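Side-chain contacts in thioesterase superfamily (Jannaschia sp., PDB 2OAF), which probably hydrolyses thioesters, likely of acyl-coenzyme A type, as a hotdog-fold member of the thioesterase superfamily: residues Q10-S15 / D109-G114; E45-W50 / G58-L63. One frame throughout, in Å; residues are numbered along the deposited sequence.

Interaction 1: residues Q10-S15 / D109-G114; sequences QPRPDS and DGVQDG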
loop_
_atom_site.group_PDB
_atom_site.type_symbol
_atom_site.label_atom_id
_atom_site.label_comp_id
_atom_site.label_asym_id
_atom_site.label_seq_id
_atom_site.Cartn_x
_atom_site.Cartn_y
_atom_site.Cartn_z
ATOM N N GLN B 10 14.462 -23.493 7.024
ATOM C CA GLN B 10 14.642 -24.740 6.269
ATOM C C GLN B 10 14.684 -24.506 4.738
ATOM O O GLN B 10 13.956 -23.653 4.223
ATOM C CB GLN B 10 13.521 -25.717 6.690
ATOM C CG GLN B 10 12.839 -26.532 5.573
ATOM C CD GLN B 10 11.568 -27.257 6.031
ATOM O OE1 GLN B 10 10.472 -26.831 5.712
ATOM N NE2 GLN B 10 11.721 -28.340 6.802
ATOM N N PRO B 11 15.531 -25.258 4.005
ATOM C CA PRO B 11 15.641 -25.135 2.539
ATOM C C PRO B 11 14.337 -25.533 1.874
ATOM O O PRO B 11 13.608 -26.354 2.416
ATOM C CB PRO B 11 16.764 -26.104 2.183
ATOM C CG PRO B 11 16.820 -27.068 3.332
ATOM C CD PRO B 11 16.421 -26.305 4.542
ATOM N N ARG B 12 14.041 -24.961 0.712
ATOM C CA ARG B 12 12.748 -25.187 0.093
ATOM C C ARG B 12 12.712 -26.543 -0.559
ATOM O O ARG B 12 13.672 -26.940 -1.190
ATOM C CB ARG B 12 12.401 -24.099 -0.925
ATOM C CG ARG B 12 13.386 -23.863 -2.024
ATOM C CD ARG B 12 12.909 -22.681 -2.849
ATOM N NE ARG B 12 13.838 -22.384 -3.922
ATOM C CZ ARG B 12 14.792 -21.446 -3.899
ATOM N NH1 ARG B 12 14.946 -20.630 -2.866
ATOM N NH2 ARG B 12 15.578 -21.289 -4.971
ATOM N N PRO B 13 11.605 -27.269 -0.373
ATOM C CA PRO B 13 11.437 -28.579 -0.990
ATOM C C PRO B 13 11.074 -28.456 -2.463
ATOM O O PRO B 13 10.549 -27.410 -2.878
ATOM C CB PRO B 13 10.262 -29.170 -0.202
ATOM C CG PRO B 13 9.439 -27.998 0.139
ATOM C CD PRO B 13 10.424 -26.900 0.433
ATOM N N ASP B 14 11.345 -29.518 -3.225
ATOM C CA ASP B 14 10.912 -29.644 -4.617
ATOM C C ASP B 14 9.410 -29.484 -4.763
ATOM O O ASP B 14 8.926 -29.078 -5.802
ATOM C CB ASP B 14 11.245 -31.046 -5.136
ATOM C CG ASP B 14 12.727 -31.286 -5.301
ATOM O OD1 ASP B 14 13.531 -30.623 -4.596
ATOM O OD2 ASP B 14 13.082 -32.164 -6.137
ATOM N N SER B 15 8.684 -29.864 -3.715
ATOM C CA SER B 15 7.222 -29.871 -3.692
ATOM C C SER B 15 6.581 -28.502 -3.462
ATOM O O SER B 15 5.365 -28.409 -3.459
ATOM C CB SER B 15 6.729 -30.813 -2.572
ATOM O OG SER B 15 6.922 -30.253 -1.263
ATOM N N ASP B 109 10.049 -18.365 -0.038
ATOM C CA ASP B 109 11.293 -17.895 -0.637
ATOM C C ASP B 109 10.850 -17.134 -1.879
ATOM O O ASP B 109 10.131 -17.675 -2.757
ATOM C CB ASP B 109 12.241 -19.008 -1.099
ATOM C CG ASP B 109 12.933 -19.750 0.042
ATOM O OD1 ASP B 109 12.801 -19.345 1.217
ATOM O OD2 ASP B 109 13.624 -20.760 -0.263
ATOM N N GLY B 110 11.310 -15.900 -1.977
ATOM C CA GLY B 110 11.026 -15.062 -3.150
ATOM C C GLY B 110 12.239 -15.150 -4.046
ATOM O O GLY B 110 13.338 -14.782 -3.619
ATOM N N VAL B 111 12.041 -15.676 -5.263
ATOM C CA VAL B 111 13.134 -16.019 -6.180
ATOM C C VAL B 111 12.924 -15.358 -7.519
ATOM O O VAL B 111 11.812 -15.398 -8.052
ATOM C CB VAL B 111 13.188 -17.556 -6.381
ATOM C CG1 VAL B 111 14.363 -17.916 -7.273
ATOM C CG2 VAL B 111 13.285 -18.254 -4.999
ATOM N N GLN B 112 13.957 -14.683 -8.030
ATOM C CA GLN B 112 13.882 -14.003 -9.320
ATOM C C GLN B 112 15.011 -14.448 -10.221
ATOM O O GLN B 112 16.180 -14.262 -9.878
ATOM C CB GLN B 112 13.954 -12.479 -9.158
ATOM C CG GLN B 112 12.663 -11.847 -8.734
ATOM C CD GLN B 112 12.590 -10.373 -9.062
ATOM O OE1 GLN B 112 13.531 -9.621 -8.822
ATOM N NE2 GLN B 112 11.430 -9.943 -9.553
ATOM N N ASP B 113 14.662 -15.037 -11.364
ATOM C CA ASP B 113 15.652 -15.600 -12.246
ATOM C C ASP B 113 16.580 -16.556 -11.503
ATOM O O ASP B 113 17.804 -16.602 -11.729
ATOM C CB ASP B 113 16.406 -14.489 -12.940
ATOM C CG ASP B 113 16.413 -14.661 -14.429
ATOM O OD1 ASP B 113 15.445 -15.247 -14.936
ATOM O OD2 ASP B 113 17.348 -14.170 -15.071
ATOM N N GLY B 114 15.973 -17.359 -10.633
ATOM C CA GLY B 114 16.703 -18.342 -9.820
ATOM C C GLY B 114 17.510 -17.855 -8.646
ATOM O O GLY B 114 18.052 -18.666 -7.895
HETATM O O HOH W 1 18.185 -19.729 -5.582
HETATM O O HOH W 2 15.473 -22.250 0.736
#
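The guanidinium of R12 has V111 over one face and D109 at its edge. CG2 of V111 sits 3.5 Å above the guanidinium plane, displaced toward the NH1 side of the group, and touches NH1 and CZ. D109 OD2 lies almost in that plane, beside NH1. Water 1 is also in the plane and accepts from NH2. The carboxylate of D109 stands nearly upright to the guanidinium, with the two planes 84° apart.

The salt bridge uses one nitrogen and one oxygen. R12 NH1 donates to D109 OD2 at 2.9 Å, and the N-H...O angle is 164°. NH1 meets the anti side of OD2, tilted out of the carboxylate plane. R12 CG is tucked in between N and C of its own backbone (chi1 56°), and from there the chain runs extended to NE. OD2 lies alongside this chain, 3.3 Å from R12 CD.

Two waters widen the grip. Water 1 links R12 NH2 to G114 O. Water 2 donates to D109 OD2 at 2.6 Å and takes a weak bond from R12 N. R107 forms a salt bridge to D109 OD1, so both carboxylate oxygens face an arginine. T116 OG1 is a second partner of NH1. These bonds probably hold the guanidinium against rotation.

A leucine in place of R12 would probably leave D109 OD2 without its charged mate and water 1 without its NH2 donor.

D109 and V111, two apart on strand 103-112, both turn toward the N-terminal segment. The contact thus ties that segment, ahead of strand 17-21, to one face of the antiparallel sheet of a hotdog fold.

Interaction 2: residues E45-W50 / G58-L63; sequences EAIDAW and GGWYHL
W60 meets D48 by a hydrogen bond and by packing. The W60 backbone N donates to D48 OD1 at 2.9 Å, with an N-H...O angle of 163°. It reaches OD1 from above the carboxylate plane. Water 3 donates to the same oxygen at 2.7 Å and accepts from Y61 N, so D48 serves two backbone N-H groups of segment 58-63, one of them through water. D48 CG is anti to its backbone N (chi1 176°), which carries OD1 toward that segment.

A CH-pi contact and an apolar contact lie beside this bond. D48 CB sits over the face of the six-membered ring of W60, 4.1 Å from its centroid. I47 CG2 packs on W60 CZ2 at 3.5 Å, coming to the ring obliquely.

Close backbone packing completes the contact. G59 CA is 3.5 Å from D48 OD1, and a side chain at G59 would clash with that oxygen.

The two helical segments cross at 52°, with axes 8.8 Å apart at closest approach. W25 of the second subunit meets the W60 ring, and T24 of that subunit packs on D48. I47 also packs on F106 and V108 of strand 103-112, and W60 on T71 of strand 69-80.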
loop_
_atom_site.group_PDB
_atom_site.type_symbol
_atom_site.label_atom_id
_atom_site.label_comp_id
_atom_site.label_asym_id
_atom_site.label_seq_id
_atom_site.Cartn_x
_atom_site.Cartn_y
_atom_site.Cartn_z
ATOM N N GLU B 45 0.606 -12.553 0.014
ATOM C CA GLU B 45 -0.153 -12.902 -1.184
ATOM C C GLU B 45 0.109 -14.365 -1.620
ATOM O O GLU B 45 -0.798 -15.082 -2.039
ATOM C CB GLU B 45 0.181 -11.906 -2.280
ATOM C CG GLU B 45 -0.523 -12.121 -3.626
ATOM C CD GLU B 45 0.101 -11.281 -4.760
ATOM O OE1 GLU B 45 0.501 -10.103 -4.466
ATOM O OE2 GLU B 45 0.193 -11.821 -5.904
ATOM N N ALA B 46 1.360 -14.791 -1.482
ATOM C CA ALA B 46 1.787 -16.144 -1.766
ATOM C C ALA B 46 1.102 -17.146 -0.847
ATOM O O ALA B 46 0.679 -18.244 -1.279
ATOM C CB ALA B 46 3.297 -16.238 -1.609
ATOM N N ILE B 47 1.039 -16.813 0.436
ATOM C CA ILE B 47 0.396 -17.682 1.415
ATOM C C ILE B 47 -1.113 -17.740 1.138
ATOM O O ILE B 47 -1.720 -18.801 1.180
ATOM C CB ILE B 47 0.668 -17.185 2.873
ATOM C CG1 ILE B 47 2.179 -17.277 3.227
ATOM C CG2 ILE B 47 -0.228 -17.942 3.885
ATOM C CD1 ILE B 47 2.588 -16.595 4.574
ATOM N N ASP B 48 -1.715 -16.598 0.866
ATOM C CA ASP B 48 -3.117 -16.546 0.454
ATOM C C ASP B 48 -3.363 -17.453 -0.765
ATOM O O ASP B 48 -4.373 -18.166 -0.811
ATOM C CB ASP B 48 -3.533 -15.103 0.145
ATOM C CG ASP B 48 -4.948 -15.009 -0.367
ATOM O OD1 ASP B 48 -5.883 -14.964 0.447
ATOM O OD2 ASP B 48 -5.125 -15.013 -1.587
ATOM N N ALA B 49 -2.440 -17.437 -1.736
ATOM C CA ALA B 49 -2.541 -18.295 -2.924
ATOM C C ALA B 49 -2.379 -19.785 -2.584
ATOM O O ALA B 49 -2.937 -20.651 -3.256
ATOM C CB ALA B 49 -1.511 -17.861 -4.041
ATOM N N TRP B 50 -1.590 -20.077 -1.556
ATOM C CA TRP B 50 -1.423 -21.471 -1.089
ATOM C C TRP B 50 -2.772 -21.979 -0.595
ATOM O O TRP B 50 -3.212 -23.049 -0.947
ATOM C CB TRP B 50 -0.346 -21.577 0.005
ATOM C CG TRP B 50 -0.016 -22.966 0.414
ATOM C CD1 TRP B 50 1.040 -23.731 -0.030
ATOM C CD2 TRP B 50 -0.732 -23.782 1.364
ATOM N NE1 TRP B 50 1.011 -24.978 0.591
ATOM C CE2 TRP B 50 -0.070 -25.033 1.432
ATOM C CE3 TRP B 50 -1.856 -23.580 2.154
ATOM C CZ2 TRP B 50 -0.509 -26.044 2.234
ATOM C CZ3 TRP B 50 -2.295 -24.621 2.988
ATOM C CH2 TRP B 50 -1.634 -25.814 3.013
ATOM N N GLY B 58 -10.373 -18.278 -3.473
ATOM C CA GLY B 58 -10.674 -17.134 -2.582
ATOM C C GLY B 58 -9.800 -17.051 -1.334
ATOM O O GLY B 58 -10.027 -16.205 -0.459
ATOM N N GLY B 59 -8.820 -17.940 -1.211
ATOM C CA GLY B 59 -7.808 -17.789 -0.178
ATOM C C GLY B 59 -8.343 -17.537 1.233
ATOM O O GLY B 59 -9.281 -18.201 1.684
ATOM N N TRP B 60 -7.736 -16.578 1.938
ATOM C CA TRP B 60 -8.172 -16.202 3.274
ATOM C C TRP B 60 -9.615 -15.673 3.318
ATOM O O TRP B 60 -10.320 -15.869 4.302
ATOM C CB TRP B 60 -7.248 -15.143 3.868
ATOM C CG TRP B 60 -5.889 -15.603 4.290
ATOM C CD1 TRP B 60 -5.584 -16.756 4.958
ATOM C CD2 TRP B 60 -4.636 -14.898 4.118
ATOM N NE1 TRP B 60 -4.221 -16.810 5.205
ATOM C CE2 TRP B 60 -3.631 -15.674 4.720
ATOM C CE3 TRP B 60 -4.287 -13.662 3.564
ATOM C CZ2 TRP B 60 -2.297 -15.280 4.744
ATOM C CZ3 TRP B 60 -2.963 -13.271 3.587
ATOM C CH2 TRP B 60 -1.980 -14.084 4.173
ATOM N N TYR B 61 -10.043 -14.990 2.259
ATOM C CA TYR B 61 -11.406 -14.416 2.202
ATOM C C TYR B 61 -12.433 -15.532 2.298
ATOM O O TYR B 61 -13.345 -15.467 3.114
ATOM C CB TYR B 61 -11.573 -13.612 0.900
ATOM C CG TYR B 61 -12.823 -12.746 0.731
ATOM C CD1 TYR B 61 -12.844 -11.442 1.177
ATOM C CD2 TYR B 61 -13.963 -13.230 0.067
ATOM C CE1 TYR B 61 -13.945 -10.633 0.976
ATOM C CE2 TYR B 61 -15.089 -12.414 -0.133
ATOM C CZ TYR B 61 -15.070 -11.133 0.340
ATOM O OH TYR B 61 -16.142 -10.304 0.150
ATOM N N HIS B 62 -12.255 -16.558 1.470
ATOM C CA HIS B 62 -13.070 -17.777 1.514
ATOM C C HIS B 62 -12.933 -18.485 2.871
ATOM O O HIS B 62 -13.934 -18.782 3.511
ATOM C CB HIS B 62 -12.644 -18.682 0.351
ATOM C CG HIS B 62 -13.240 -20.054 0.379
ATOM N ND1 HIS B 62 -14.600 -20.274 0.407
ATOM C CD2 HIS B 62 -12.657 -21.280 0.362
ATOM C CE1 HIS B 62 -14.829 -21.579 0.433
ATOM N NE2 HIS B 62 -13.665 -22.211 0.397
ATOM N N LEU B 63 -11.693 -18.715 3.324
ATOM C CA LEU B 63 -11.436 -19.372 4.621
ATOM C C LEU B 63 -12.167 -18.708 5.787
ATOM O O LEU B 63 -12.855 -19.367 6.582
ATOM C CB LEU B 63 -9.928 -19.375 4.901
ATOM C CG LEU B 63 -9.366 -20.347 5.932
ATOM C CD1 LEU B 63 -9.763 -21.813 5.647
ATOM C CD2 LEU B 63 -7.849 -20.191 6.009
HETATM O O HOH W 3 -8.206 -13.758 -0.061
#

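How the interactions relate
Interactions 1 and 2 lie on opposite sides of the chain's centre. Their centres are 19 Å apart, and their nearest atoms about 7 Å, without touching. Strand 103-112 relates them: D109 and V111 on it take part in interaction 1, while its F106 and V108 pack on I47 of interaction 2. The alternation suggests that the helices of interaction 2 and the N-terminal segment of interaction 1 cover opposite faces of the sheet. Interaction 2 lies at a subunit interface, but no other chain of the assembly touches the segments of interaction 1. Hotdog thioesterases commonly place active sites near subunit interfaces, so interaction 2 may lie nearer such a site, though neither can be called catalytic from its geometry.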